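Local coordinates for protein tubulin binding cofactor C (Leishmania major, PDB 5AJ8) that probably acts as a chaperone in tubulin folding, of which this chain is the C-terminal cofactor C domain, a parallel beta-helix, at residues Ala38-Pro43 against Glu160-Thr165; Asp74-Cys79 against Cys154-Glu159; Gly94-Trp99 against Ala114-Trp119; Glu118-Ser121 against Glu125-Asp128; Phe142-Val145 against Ser150-Trp153. The protein carries 1 engineered substitution. All blocks are in the same frame, centred on the assembly; numbering follows the deposited sequence.

Contact 1: residues Ala38-Pro43 against Glu160-Thr165; sequences AIYCLP and EERAST
The phenol oxygen of Y40 is gripped from several sides at once. Its shortest protein partner is S164, whose OG lies 2.7 Å from Y40 OH; either hydroxyl could be the donor. R162 supplies a bond of known direction: its NH1 donates to Y40 OH over 3.0 Å and almost straight, at 170°, with the oxygen lying in the guanidinium plane. A water joins them, 2.6 Å from Y40 OH and in the plane of the phenol ring, and it accepts in turn from R162 NH2 over 3.0 Å. Both terminal nitrogens of the arginine are therefore directed at the tyrosine end, one directly and one through the water. R162 gets there with CG anti to its backbone N (chi1 179°) and the chain extended to NE, crossing Y40 at about a right angle. Ring and guanidinium are turned 35° from each other and do not stack. A38 CB is a looser neighbour, 4.1 Å from R162 NH2. Y40 belongs to strand 38-41, whereas residues 160-165 run in the irregular tail after the last strand, and R162 N and R162 O are held by the hydroxyls of Y76 and Y59. S164 OG also bonds T166 OG1, which has a weak bond to Y40 OH as well. Tyrosines standing out from one sheet of the beta-helix thus pin the tail along it. The contact is polar although mostly buried, and the nearby guanidinium would be expected to polarise the phenol, drawing electron density toward its oxygen.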
# COMPACT_ATOMS: atom_id res chain seq x y z
N ALA A 38 3.40 10.57 -3.13
CA ALA A 38 3.84 9.29 -2.66
C ALA A 38 3.22 9.09 -1.30
O ALA A 38 3.19 10.02 -0.48
CB ALA A 38 5.36 9.25 -2.57
N ILE A 39 2.75 7.88 -1.04
CA ILE A 39 2.10 7.56 0.23
C ILE A 39 2.85 6.40 0.87
O ILE A 39 2.88 5.31 0.33
CB ILE A 39 0.61 7.20 -0.00
CG1 ILE A 39 -0.11 8.35 -0.70
CG2 ILE A 39 -0.07 6.87 1.32
CD1 ILE A 39 -1.56 8.03 -1.02
N TYR A 40 3.46 6.65 2.02
CA TYR A 40 4.27 5.66 2.73
C TYR A 40 3.54 5.21 3.99
O TYR A 40 3.36 6.02 4.90
CB TYR A 40 5.60 6.30 3.10
CG TYR A 40 6.42 6.72 1.91
CD1 TYR A 40 7.12 5.78 1.18
CD2 TYR A 40 6.49 8.05 1.52
CE1 TYR A 40 7.86 6.15 0.10
CE2 TYR A 40 7.25 8.43 0.45
CZ TYR A 40 7.92 7.48 -0.27
OH TYR A 40 8.68 7.84 -1.33
N CYS A 41 3.10 3.95 4.01
CA CYS A 41 2.40 3.38 5.16
C CYS A 41 3.25 2.36 5.93
O CYS A 41 3.74 1.37 5.37
CB CYS A 41 1.10 2.70 4.77
SG CYS A 41 0.03 3.60 3.62
N LEU A 42 3.38 2.58 7.23
CA LEU A 42 3.86 1.54 8.12
C LEU A 42 2.81 0.40 8.08
O LEU A 42 1.66 0.62 7.71
CB LEU A 42 4.07 2.08 9.53
CG LEU A 42 5.07 3.23 9.69
CD1 LEU A 42 5.21 3.66 11.14
CD2 LEU A 42 6.44 2.87 9.11
N PRO A 43 3.23 -0.83 8.40
CA PRO A 43 2.28 -1.96 8.31
C PRO A 43 0.98 -1.72 9.08
O PRO A 43 1.04 -1.29 10.20
CB PRO A 43 3.09 -3.14 8.88
CG PRO A 43 4.52 -2.78 8.60
CD PRO A 43 4.58 -1.29 8.76
N GLU A 160 11.02 -0.79 -13.60
CA GLU A 160 10.02 0.23 -13.32
C GLU A 160 9.77 0.33 -11.82
O GLU A 160 8.99 1.16 -11.40
CB GLU A 160 8.70 -0.11 -14.03
CG GLU A 160 8.84 -0.37 -15.53
CD GLU A 160 7.53 -0.83 -16.17
OE1 GLU A 160 6.87 -1.77 -15.66
OE2 GLU A 160 7.17 -0.25 -17.21
N GLU A 161 10.42 -0.49 -11.01
CA GLU A 161 10.20 -0.39 -9.56
C GLU A 161 10.80 0.92 -9.06
O GLU A 161 11.86 1.30 -9.48
CB GLU A 161 10.77 -1.62 -8.81
CG GLU A 161 9.87 -2.85 -8.93
CD GLU A 161 10.51 -4.15 -8.39
OE1 GLU A 161 11.60 -4.13 -7.78
OE2 GLU A 161 9.91 -5.22 -8.58
N ARG A 162 10.08 1.62 -8.21
CA ARG A 162 10.60 2.84 -7.59
C ARG A 162 11.07 2.50 -6.17
O ARG A 162 10.26 2.37 -5.26
CB ARG A 162 9.53 3.91 -7.58
CG ARG A 162 9.89 5.24 -6.94
CD ARG A 162 8.58 6.05 -6.90
NE ARG A 162 8.72 7.41 -6.40
CZ ARG A 162 8.65 7.77 -5.12
NH1 ARG A 162 8.49 6.87 -4.14
NH2 ARG A 162 8.76 9.07 -4.84
N ALA A 163 12.37 2.34 -6.03
CA ALA A 163 12.99 1.92 -4.77
C ALA A 163 13.25 3.14 -3.89
O ALA A 163 14.29 3.76 -3.98
CB ALA A 163 14.28 1.16 -5.06
N SER A 164 12.28 3.51 -3.07
CA SER A 164 12.33 4.77 -2.31
C SER A 164 13.21 4.62 -1.05
O SER A 164 13.02 3.67 -0.25
CB SER A 164 10.93 5.23 -1.93
OG SER A 164 10.94 6.38 -1.10
N THR A 165 14.13 5.58 -0.88
CA THR A 165 14.96 5.65 0.32
C THR A 165 14.36 6.59 1.35
O THR A 165 14.95 6.81 2.39
CB THR A 165 16.39 6.11 -0.00
OG1 THR A 165 16.35 7.39 -0.64
CG2 THR A 165 17.10 5.08 -0.93
O HOH W 1 8.95 10.30 -2.12

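Contact 2: residues Asp74-Cys79 against Cys154-Glu159; sequences DMYVWC and CVLARE. Engineered in segment 74-79: M75 (natural residue Leu).
Y76 and L156 both place CG anti to their own carbonyl carbon (chi1 -62° and -73°), and these torsions carry the phenol and the branched leucine end to each other, crossing at about a right angle. One methyl does the touching: L156 CD1 is equally close to Y76 CE2, CZ and OH, at 3.5 Å, approaching the hydroxyl end of the ring obliquely. The second methyl turns to the neighbouring acid, where L156 CD2 comes within 4.4 Å of D74 OD1. The backbones stay apart, 8.2 Å between the CA atoms of D74 and L156, because strand 91-95 lies between strands 73-79 and 153-155 in the same parallel sheet of the beta-helix. R92 of that middle strand makes a salt bridge from NE to D74 OD1 and touches L156 as well. The hydroxyl of Y76 is bonded to R162 N, and its ring stacks with that of Y59. The leucine thus adds purely apolar cover beside polar groups that are paired elsewhere: it only borders the D74-R92 pair, but at the buried Y76 hydroxyl its methyl would be expected to limit the approach of water to the bond with R162.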
# COMPACT_ATOMS: atom_id res chain seq x y z
N ASP A 74 0.70 3.34 -8.64
CA ASP A 74 1.71 2.29 -8.54
C ASP A 74 1.64 1.80 -7.10
O ASP A 74 1.89 2.58 -6.16
CB ASP A 74 3.12 2.77 -8.90
CG ASP A 74 3.30 3.03 -10.40
OD1 ASP A 74 2.45 2.61 -11.22
OD2 ASP A 74 4.30 3.71 -10.76
N MSE A 75 1.24 0.55 -6.92
CA MSE A 75 0.95 -0.02 -5.58
C MSE A 75 2.05 -0.99 -5.19
O MSE A 75 2.18 -2.06 -5.80
CB MSE A 75 -0.39 -0.79 -5.62
CG MSE A 75 -1.66 -0.02 -5.96
SE MSE A 75 -1.94 1.51 -4.76
CE MSE A 75 -1.94 0.42 -3.11
N TYR A 76 2.83 -0.66 -4.15
CA TYR A 76 3.88 -1.53 -3.62
C TYR A 76 3.39 -2.18 -2.34
O TYR A 76 3.31 -1.55 -1.27
CB TYR A 76 5.17 -0.74 -3.39
CG TYR A 76 5.75 -0.15 -4.68
CD1 TYR A 76 5.34 1.09 -5.16
CD2 TYR A 76 6.67 -0.85 -5.42
CE1 TYR A 76 5.86 1.63 -6.34
CE2 TYR A 76 7.20 -0.35 -6.59
CZ TYR A 76 6.79 0.89 -7.05
OH TYR A 76 7.33 1.36 -8.24
N VAL A 77 3.05 -3.46 -2.44
CA VAL A 77 2.11 -4.08 -1.56
C VAL A 77 2.65 -5.38 -0.91
O VAL A 77 3.23 -6.23 -1.59
CB VAL A 77 0.82 -4.41 -2.37
CG1 VAL A 77 -0.14 -5.27 -1.58
CG2 VAL A 77 0.15 -3.13 -2.82
N TRP A 78 2.42 -5.51 0.40
CA TRP A 78 2.55 -6.79 1.10
C TRP A 78 1.20 -7.03 1.78
O TRP A 78 0.87 -6.37 2.77
CB TRP A 78 3.69 -6.77 2.12
CG TRP A 78 4.13 -8.17 2.64
CD1 TRP A 78 3.33 -9.22 3.01
CD2 TRP A 78 5.48 -8.60 2.86
NE1 TRP A 78 4.10 -10.28 3.42
CE2 TRP A 78 5.42 -9.92 3.34
CE3 TRP A 78 6.72 -8.01 2.66
CZ2 TRP A 78 6.58 -10.66 3.64
CZ3 TRP A 78 7.87 -8.73 2.95
CH2 TRP A 78 7.79 -10.04 3.43
N CYS A 79 0.44 -7.95 1.24
CA CYS A 79 -0.92 -8.19 1.70
C CYS A 79 -1.14 -9.63 2.09
O CYS A 79 -0.72 -10.51 1.37
CB CYS A 79 -1.90 -7.84 0.58
SG CYS A 79 -3.59 -7.65 1.20
N CYS A 154 -1.51 -4.58 -13.89
CA CYS A 154 -0.40 -5.42 -14.27
C CYS A 154 0.63 -5.40 -13.15
O CYS A 154 0.46 -4.68 -12.16
CB CYS A 154 0.21 -4.95 -15.60
SG CYS A 154 1.02 -3.35 -15.55
N VAL A 155 1.71 -6.16 -13.34
CA VAL A 155 2.81 -6.26 -12.40
C VAL A 155 3.99 -5.45 -12.94
O VAL A 155 4.36 -5.57 -14.09
CB VAL A 155 3.19 -7.74 -12.18
CG1 VAL A 155 4.37 -7.87 -11.21
CG2 VAL A 155 1.98 -8.50 -11.66
N LEU A 156 4.53 -4.58 -12.10
CA LEU A 156 5.67 -3.76 -12.45
C LEU A 156 6.85 -4.61 -12.80
O LEU A 156 7.10 -5.63 -12.15
CB LEU A 156 6.09 -2.90 -11.25
CG LEU A 156 5.17 -1.72 -10.91
CD1 LEU A 156 5.38 -1.24 -9.50
CD2 LEU A 156 5.40 -0.57 -11.89
N ALA A 157 7.56 -4.20 -13.85
CA ALA A 157 8.80 -4.82 -14.24
C ALA A 157 9.86 -4.33 -13.28
O ALA A 157 9.73 -3.26 -12.71
CB ALA A 157 9.15 -4.44 -15.69
N ARG A 158 10.91 -5.14 -13.11
CA ARG A 158 12.04 -4.80 -12.24
C ARG A 158 12.51 -3.36 -12.41
O ARG A 158 12.63 -2.64 -11.43
CB ARG A 158 13.21 -5.75 -12.50
CG ARG A 158 12.94 -7.21 -12.19
CD ARG A 158 14.07 -8.12 -12.67
NE ARG A 158 13.60 -9.49 -12.77
CZ ARG A 158 13.21 -10.06 -13.90
NH1 ARG A 158 13.25 -9.40 -15.04
NH2 ARG A 158 12.78 -11.31 -13.88
N GLU A 159 12.75 -2.95 -13.64
CA GLU A 159 13.27 -1.61 -13.93
C GLU A 159 12.29 -0.47 -13.73
O GLU A 159 12.67 0.70 -13.73
CB GLU A 159 13.83 -1.52 -15.36
CG GLU A 159 12.80 -1.66 -16.49
CD GLU A 159 12.71 -3.07 -17.08
OE1 GLU A 159 13.23 -4.03 -16.47
OE2 GLU A 159 12.11 -3.20 -18.17

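Contact 3: residues Gly94-Trp99 against Ala114-Trp119; sequences GPYRCW and ATHAEW
The 3-10 turn at residues 96-98, which follows strand 91-95, faces the start of helix 116-122, with R97 and H116 nearest at 6.0 Å between CA atoms. The imidazole of H116 fills the gap. Its NE2 donates to W99 O over 2.8 Å, at 166°; the oxygen lies in the ring plane, while the nitrogen stands well above the plane of the carbonyl. One ring face is laid on the turn itself, R97 CA standing 3.5 Å from the H116 centroid and only 5° off the normal, a CH-pi contact. H116 CE1 also approaches R97 O, at 3.3 Å. Toward Y96 the imidazole presents its edge in an offset edge-to-face pair, the centroids 5.9 Å apart. H116 reaches these partners with CG anti to the carbonyl carbon (chi1 -70°). Just before it, T115 is the N-cap, its OG1 accepting from E118 N. The polar ends of Y96, R97 and W99 are engaged further out: Y96 OH with C41 O, W99 NE1 with T166 O, and R97 in a salt bridge with E133. Helix 116-122 is thereby fastened over the sheet next to strand 73-79, where H116 and A117 rest on W78 and Y96 packs on the same indole.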
# COMPACT_ATOMS: atom_id res chain seq x y z
N GLY A 94 3.65 -3.87 -7.36
CA GLY A 94 4.99 -4.27 -7.00
C GLY A 94 5.02 -4.67 -5.53
O GLY A 94 4.00 -4.61 -4.83
N PRO A 95 6.20 -5.11 -5.07
CA PRO A 95 6.41 -5.50 -3.68
C PRO A 95 6.79 -4.35 -2.74
O PRO A 95 7.50 -3.40 -3.12
CB PRO A 95 7.57 -6.47 -3.81
CG PRO A 95 8.43 -5.84 -4.88
CD PRO A 95 7.41 -5.32 -5.89
N TYR A 96 6.34 -4.50 -1.49
CA TYR A 96 6.56 -3.52 -0.41
C TYR A 96 8.05 -3.31 -0.10
O TYR A 96 8.47 -2.24 0.37
CB TYR A 96 5.83 -4.05 0.83
CG TYR A 96 5.73 -3.16 2.05
CD1 TYR A 96 5.10 -1.92 1.99
CD2 TYR A 96 6.21 -3.60 3.27
CE1 TYR A 96 4.96 -1.14 3.12
CE2 TYR A 96 6.08 -2.83 4.40
CZ TYR A 96 5.45 -1.60 4.32
OH TYR A 96 5.30 -0.83 5.45
N ARG A 97 8.84 -4.34 -0.35
CA ARG A 97 10.27 -4.27 -0.15
C ARG A 97 10.96 -3.13 -0.97
O ARG A 97 12.06 -2.73 -0.64
CB ARG A 97 10.93 -5.63 -0.43
CG ARG A 97 10.84 -6.09 -1.87
CD ARG A 97 11.48 -7.45 -2.09
NE ARG A 97 11.25 -7.91 -3.46
CZ ARG A 97 10.35 -8.82 -3.84
NH1 ARG A 97 9.57 -9.45 -2.96
NH2 ARG A 97 10.24 -9.13 -5.14
N CYS A 98 10.29 -2.62 -2.02
CA CYS A 98 10.79 -1.43 -2.73
C CYS A 98 10.87 -0.19 -1.83
O CYS A 98 11.57 0.75 -2.17
CB CYS A 98 9.93 -1.10 -3.96
SG CYS A 98 10.02 -2.43 -5.19
N TRP A 99 10.14 -0.16 -0.72
CA TRP A 99 10.34 0.92 0.23
C TRP A 99 11.55 0.61 1.12
O TRP A 99 11.40 0.17 2.26
CB TRP A 99 9.09 1.22 1.07
CG TRP A 99 9.27 2.41 1.99
CD1 TRP A 99 10.18 3.42 1.86
CD2 TRP A 99 8.50 2.71 3.14
NE1 TRP A 99 10.03 4.33 2.86
CE2 TRP A 99 9.00 3.92 3.66
CE3 TRP A 99 7.44 2.08 3.79
CZ2 TRP A 99 8.47 4.50 4.81
CZ3 TRP A 99 6.90 2.68 4.92
CH2 TRP A 99 7.41 3.86 5.41
N ALA A 114 15.22 -5.03 10.78
CA ALA A 114 16.25 -5.07 9.76
C ALA A 114 15.74 -5.53 8.40
O ALA A 114 16.41 -5.35 7.40
CB ALA A 114 17.38 -5.98 10.21
N THR A 115 14.56 -6.14 8.37
CA THR A 115 13.96 -6.61 7.10
C THR A 115 12.47 -6.28 7.02
O THR A 115 11.81 -5.96 8.03
CB THR A 115 14.12 -8.14 6.92
OG1 THR A 115 13.28 -8.81 7.87
CG2 THR A 115 15.57 -8.56 7.13
N HIS A 116 11.93 -6.36 5.81
CA HIS A 116 10.54 -6.06 5.61
C HIS A 116 9.67 -7.15 6.21
O HIS A 116 8.64 -6.87 6.79
CB HIS A 116 10.24 -5.84 4.12
CG HIS A 116 10.82 -4.57 3.57
ND1 HIS A 116 12.10 -4.50 3.06
CD2 HIS A 116 10.29 -3.33 3.44
CE1 HIS A 116 12.33 -3.27 2.64
NE2 HIS A 116 11.25 -2.54 2.86
N ALA A 117 10.11 -8.40 6.11
CA ALA A 117 9.39 -9.54 6.72
C ALA A 117 9.19 -9.33 8.21
O ALA A 117 8.11 -9.56 8.72
CB ALA A 117 10.10 -10.87 6.47
N GLU A 118 10.24 -8.86 8.90
CA GLU A 118 10.15 -8.57 10.34
C GLU A 118 9.16 -7.46 10.63
O GLU A 118 8.35 -7.56 11.54
CB GLU A 118 11.53 -8.18 10.89
CG GLU A 118 12.44 -9.36 11.19
CD GLU A 118 13.87 -8.92 11.50
OE1 GLU A 118 14.56 -8.43 10.58
OE2 GLU A 118 14.28 -9.06 12.67
N TRP A 119 9.25 -6.37 9.87
CA TRP A 119 8.30 -5.26 10.01
C TRP A 119 6.85 -5.73 9.84
O TRP A 119 5.96 -5.41 10.63
CB TRP A 119 8.57 -4.18 8.95
CG TRP A 119 9.46 -3.08 9.37
CD1 TRP A 119 10.80 -2.99 9.17
CD2 TRP A 119 9.07 -1.90 10.06
NE1 TRP A 119 11.27 -1.82 9.72
CE2 TRP A 119 10.23 -1.13 10.26
CE3 TRP A 119 7.85 -1.43 10.56
CZ2 TRP A 119 10.20 0.10 10.90
CZ3 TRP A 119 7.83 -0.22 11.20
CH2 TRP A 119 8.99 0.53 11.37

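Contact 4: residues Glu118-Ser121 against Glu125-Asp128; sequences EWVS and EIED
V120 O, near the end of helix 116-122, takes its bond from beyond the helix: I126 N donates to it over 3.2 Å and nearly straight, at 175°, tilted from the carbonyl plane. E125 N is less well served. Its bond to S121 O, at 3.1 Å, is weak because the angle is only 122°, and V120 O, equally near, lies in a poor direction. S121 O also meets E125 CA in a CA-H...O contact. A second such contact runs the other way and is straighter, S121 CA lying 3.3 Å from I126 O. Beside these backbone links, V120 and I126 pack obliquely, V120 CG1 against I126 CD1 at 3.7 Å; V120 CG1 reaches that side by standing anti to its backbone N. I126 further touches T132, and S121 touches T129, both in helix 129-132. That helix is capped at its start by D128, whose OD1 bonds R131 N, while D128 O receives the hydroxyl of T132. The carboxylate of E125 has a long, weak ion pair with K27. The arrangement is a helix C-terminus left through a left-handed residue, E125 with a positive phi of 60°; it is closed by the N-H groups of E125, weakly, and of I126 after it, is backed by an apolar pair, and leads within three residues to D128, the N-cap of helix 129-132.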
# COMPACT_ATOMS: atom_id res chain seq x y z
N GLU A 118 10.24 -8.86 8.90
CA GLU A 118 10.15 -8.57 10.34
C GLU A 118 9.16 -7.46 10.63
O GLU A 118 8.35 -7.56 11.54
CB GLU A 118 11.53 -8.18 10.89
CG GLU A 118 12.44 -9.36 11.19
CD GLU A 118 13.87 -8.92 11.50
OE1 GLU A 118 14.56 -8.43 10.58
OE2 GLU A 118 14.28 -9.06 12.67
N TRP A 119 9.25 -6.37 9.87
CA TRP A 119 8.30 -5.26 10.01
C TRP A 119 6.85 -5.73 9.84
O TRP A 119 5.96 -5.41 10.63
CB TRP A 119 8.57 -4.18 8.95
CG TRP A 119 9.46 -3.08 9.37
CD1 TRP A 119 10.80 -2.99 9.17
CD2 TRP A 119 9.07 -1.90 10.06
NE1 TRP A 119 11.27 -1.82 9.72
CE2 TRP A 119 10.23 -1.13 10.26
CE3 TRP A 119 7.85 -1.43 10.56
CZ2 TRP A 119 10.20 0.10 10.90
CZ3 TRP A 119 7.83 -0.22 11.20
CH2 TRP A 119 8.99 0.53 11.37
N VAL A 120 6.63 -6.50 8.79
CA VAL A 120 5.29 -6.96 8.46
C VAL A 120 4.79 -7.98 9.49
O VAL A 120 3.61 -7.99 9.82
CB VAL A 120 5.27 -7.53 7.03
CG1 VAL A 120 4.00 -8.28 6.75
CG2 VAL A 120 5.45 -6.39 6.01
N SER A 121 5.68 -8.83 9.98
CA SER A 121 5.29 -9.80 11.02
C SER A 121 5.02 -9.08 12.36
O SER A 121 3.97 -9.28 12.96
CB SER A 121 6.39 -10.85 11.20
OG SER A 121 6.18 -11.61 12.37
N GLU A 125 1.44 -7.74 11.96
CA GLU A 125 0.80 -8.94 12.49
C GLU A 125 0.39 -9.94 11.40
O GLU A 125 -0.64 -10.58 11.50
CB GLU A 125 -0.40 -8.59 13.38
CG GLU A 125 -0.01 -7.77 14.63
CD GLU A 125 -1.19 -7.21 15.41
OE1 GLU A 125 -2.37 -7.53 15.11
OE2 GLU A 125 -0.96 -6.45 16.35
N ILE A 126 1.21 -10.06 10.36
CA ILE A 126 1.01 -11.12 9.38
C ILE A 126 2.00 -12.18 9.80
O ILE A 126 3.20 -11.96 9.76
CB ILE A 126 1.27 -10.66 7.94
CG1 ILE A 126 0.34 -9.49 7.60
CG2 ILE A 126 1.14 -11.82 6.95
CD1 ILE A 126 0.43 -9.01 6.18
N GLU A 127 1.49 -13.32 10.25
CA GLU A 127 2.34 -14.40 10.76
C GLU A 127 3.04 -15.12 9.61
O GLU A 127 4.25 -15.36 9.69
CB GLU A 127 1.53 -15.38 11.63
CG GLU A 127 2.34 -16.60 12.07
CD GLU A 127 1.71 -17.40 13.21
OE1 GLU A 127 0.48 -17.64 13.20
OE2 GLU A 127 2.46 -17.83 14.11
N ASP A 128 2.32 -15.44 8.54
CA ASP A 128 2.91 -16.22 7.45
C ASP A 128 3.48 -15.30 6.35
O ASP A 128 2.87 -15.13 5.30
CB ASP A 128 1.89 -17.20 6.85
CG ASP A 128 2.55 -18.22 5.93
OD1 ASP A 128 3.77 -18.09 5.60
OD2 ASP A 128 1.85 -19.19 5.55

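Contact 5: residues Phe142-Val145 against Ser150-Trp153; sequences FQWV and SPHW
An ST turn at the end of the loop between strands 140-141 and 153-155 forms the platform on which the indole of W144 lies. S150 OG accepts from H152 N over 3.0 Å, at 163°, which curls the chain so that S150, P151 and H152 all come against the tryptophan. S150 and P151 cover the same indole face. Over the five-membered ring of W144 stands S150 CA, close to the normal and 3.7 Å from W144 NE1; over the six-membered ring stands P151 CD, almost along the normal and 3.6 Å from W144 CH2. Both are CH-pi contacts, and the proline also brings P151 CG near W144 CH2, at 3.9 Å. The indole is thrown across the loop by a chi1 of -174°, CG lying opposite the backbone N. H152 meets it obliquely, its NE2 3.8 Å from W144 CE3 and the two ring planes at 88°, and P151 CG lies over the imidazole. In the fold this loop joins the last strands of the two beta-helix sheets, at the surface. D141, in the strand before it, bonds S150 OG through OD2. W144 NE1 is bonded to R148 O within the loop, and K146 makes a cation-pi contact with the indole. On the imidazole, ND1 is hydrogen-bonded to D89 OD1, which fixes how the ring is turned beside W144.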
# COMPACT_ATOMS: atom_id res chain seq x y z
N PHE A 142 -12.74 -8.00 -9.66
CA PHE A 142 -13.89 -8.93 -9.62
C PHE A 142 -15.04 -8.55 -10.57
O PHE A 142 -15.78 -9.43 -10.98
CB PHE A 142 -14.41 -9.09 -8.20
CG PHE A 142 -15.13 -7.88 -7.65
CD1 PHE A 142 -14.44 -6.87 -7.01
CD2 PHE A 142 -16.51 -7.78 -7.74
CE1 PHE A 142 -15.10 -5.77 -6.50
CE2 PHE A 142 -17.18 -6.68 -7.25
CZ PHE A 142 -16.47 -5.67 -6.62
N GLN A 143 -15.17 -7.29 -10.95
CA GLN A 143 -16.19 -6.91 -11.95
C GLN A 143 -15.77 -7.24 -13.38
O GLN A 143 -16.62 -7.25 -14.27
CB GLN A 143 -16.55 -5.44 -11.83
CG GLN A 143 -17.12 -5.11 -10.47
CD GLN A 143 -17.62 -3.69 -10.35
OE1 GLN A 143 -17.08 -2.77 -10.96
NE2 GLN A 143 -18.67 -3.50 -9.56
N TRP A 144 -14.49 -7.52 -13.61
CA TRP A 144 -14.06 -7.97 -14.93
C TRP A 144 -14.37 -9.46 -15.08
O TRP A 144 -13.62 -10.32 -14.60
CB TRP A 144 -12.58 -7.71 -15.15
CG TRP A 144 -12.14 -8.03 -16.53
CD1 TRP A 144 -11.61 -9.21 -16.97
CD2 TRP A 144 -12.20 -7.17 -17.67
NE1 TRP A 144 -11.33 -9.13 -18.31
CE2 TRP A 144 -11.69 -7.89 -18.76
CE3 TRP A 144 -12.64 -5.86 -17.87
CZ2 TRP A 144 -11.61 -7.34 -20.05
CZ3 TRP A 144 -12.54 -5.31 -19.15
CH2 TRP A 144 -12.03 -6.06 -20.21
N VAL A 145 -15.48 -9.75 -15.72
CA VAL A 145 -15.94 -11.14 -15.87
C VAL A 145 -15.74 -11.72 -17.28
O VAL A 145 -16.04 -12.90 -17.47
CB VAL A 145 -17.41 -11.31 -15.42
CG1 VAL A 145 -17.54 -11.01 -13.93
CG2 VAL A 145 -18.35 -10.44 -16.27
N SER A 150 -7.75 -9.15 -17.13
CA SER A 150 -8.16 -7.75 -16.98
C SER A 150 -7.08 -6.85 -17.57
O SER A 150 -5.89 -7.10 -17.35
CB SER A 150 -8.34 -7.38 -15.54
OG SER A 150 -8.46 -5.99 -15.41
N PRO A 151 -7.47 -5.82 -18.33
CA PRO A 151 -6.50 -4.86 -18.82
C PRO A 151 -6.23 -3.75 -17.80
O PRO A 151 -5.47 -2.83 -18.13
CB PRO A 151 -7.22 -4.24 -20.02
CG PRO A 151 -8.63 -4.22 -19.59
CD PRO A 151 -8.83 -5.46 -18.76
N HIS A 152 -6.88 -3.79 -16.64
CA HIS A 152 -6.85 -2.65 -15.68
C HIS A 152 -5.71 -2.63 -14.69
O HIS A 152 -5.53 -1.63 -13.98
CB HIS A 152 -8.13 -2.63 -14.87
CG HIS A 152 -9.35 -2.43 -15.70
ND1 HIS A 152 -9.44 -1.43 -16.65
CD2 HIS A 152 -10.54 -3.07 -15.71
CE1 HIS A 152 -10.63 -1.48 -17.22
NE2 HIS A 152 -11.32 -2.46 -16.66
N TRP A 153 -4.99 -3.76 -14.61
CA TRP A 153 -3.83 -3.89 -13.75
C TRP A 153 -2.74 -4.77 -14.37
O TRP A 153 -2.98 -5.56 -15.25
CB TRP A 153 -4.25 -4.44 -12.39
CG TRP A 153 -4.67 -5.87 -12.41
CD1 TRP A 153 -5.90 -6.35 -12.64
CD2 TRP A 153 -3.82 -7.00 -12.20
NE1 TRP A 153 -5.90 -7.73 -12.60
CE2 TRP A 153 -4.63 -8.15 -12.32
CE3 TRP A 153 -2.46 -7.15 -11.92
CZ2 TRP A 153 -4.13 -9.44 -12.17
CZ3 TRP A 153 -1.96 -8.44 -11.74
CH2 TRP A 153 -2.79 -9.56 -11.87

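Overall arrangement
Contacts 1, 2 and 3 are buried and meet on the beta-helix sheet holding strands 38-41, 73-79 and 91-95. Contacts 1 and 2 use successive parts of the chain from the end of strand 153-155 onward, one by polar bonds and the other by a leucine, and join where Y76 OH bonds R162 N. Contacts 2 and 3 meet through backbone bonds of G94 to V77 and to the engineered M75. Contacts 3 and 4 share helix 116-122: a histidine fastens its start, backbone groups close its end, and contact 4 is only partly buried. Contact 5, at the surface, relies on CH-pi packing; its centre lies about 29 Å from that of contact 4, and it adjoins contact 2 only along the sequence.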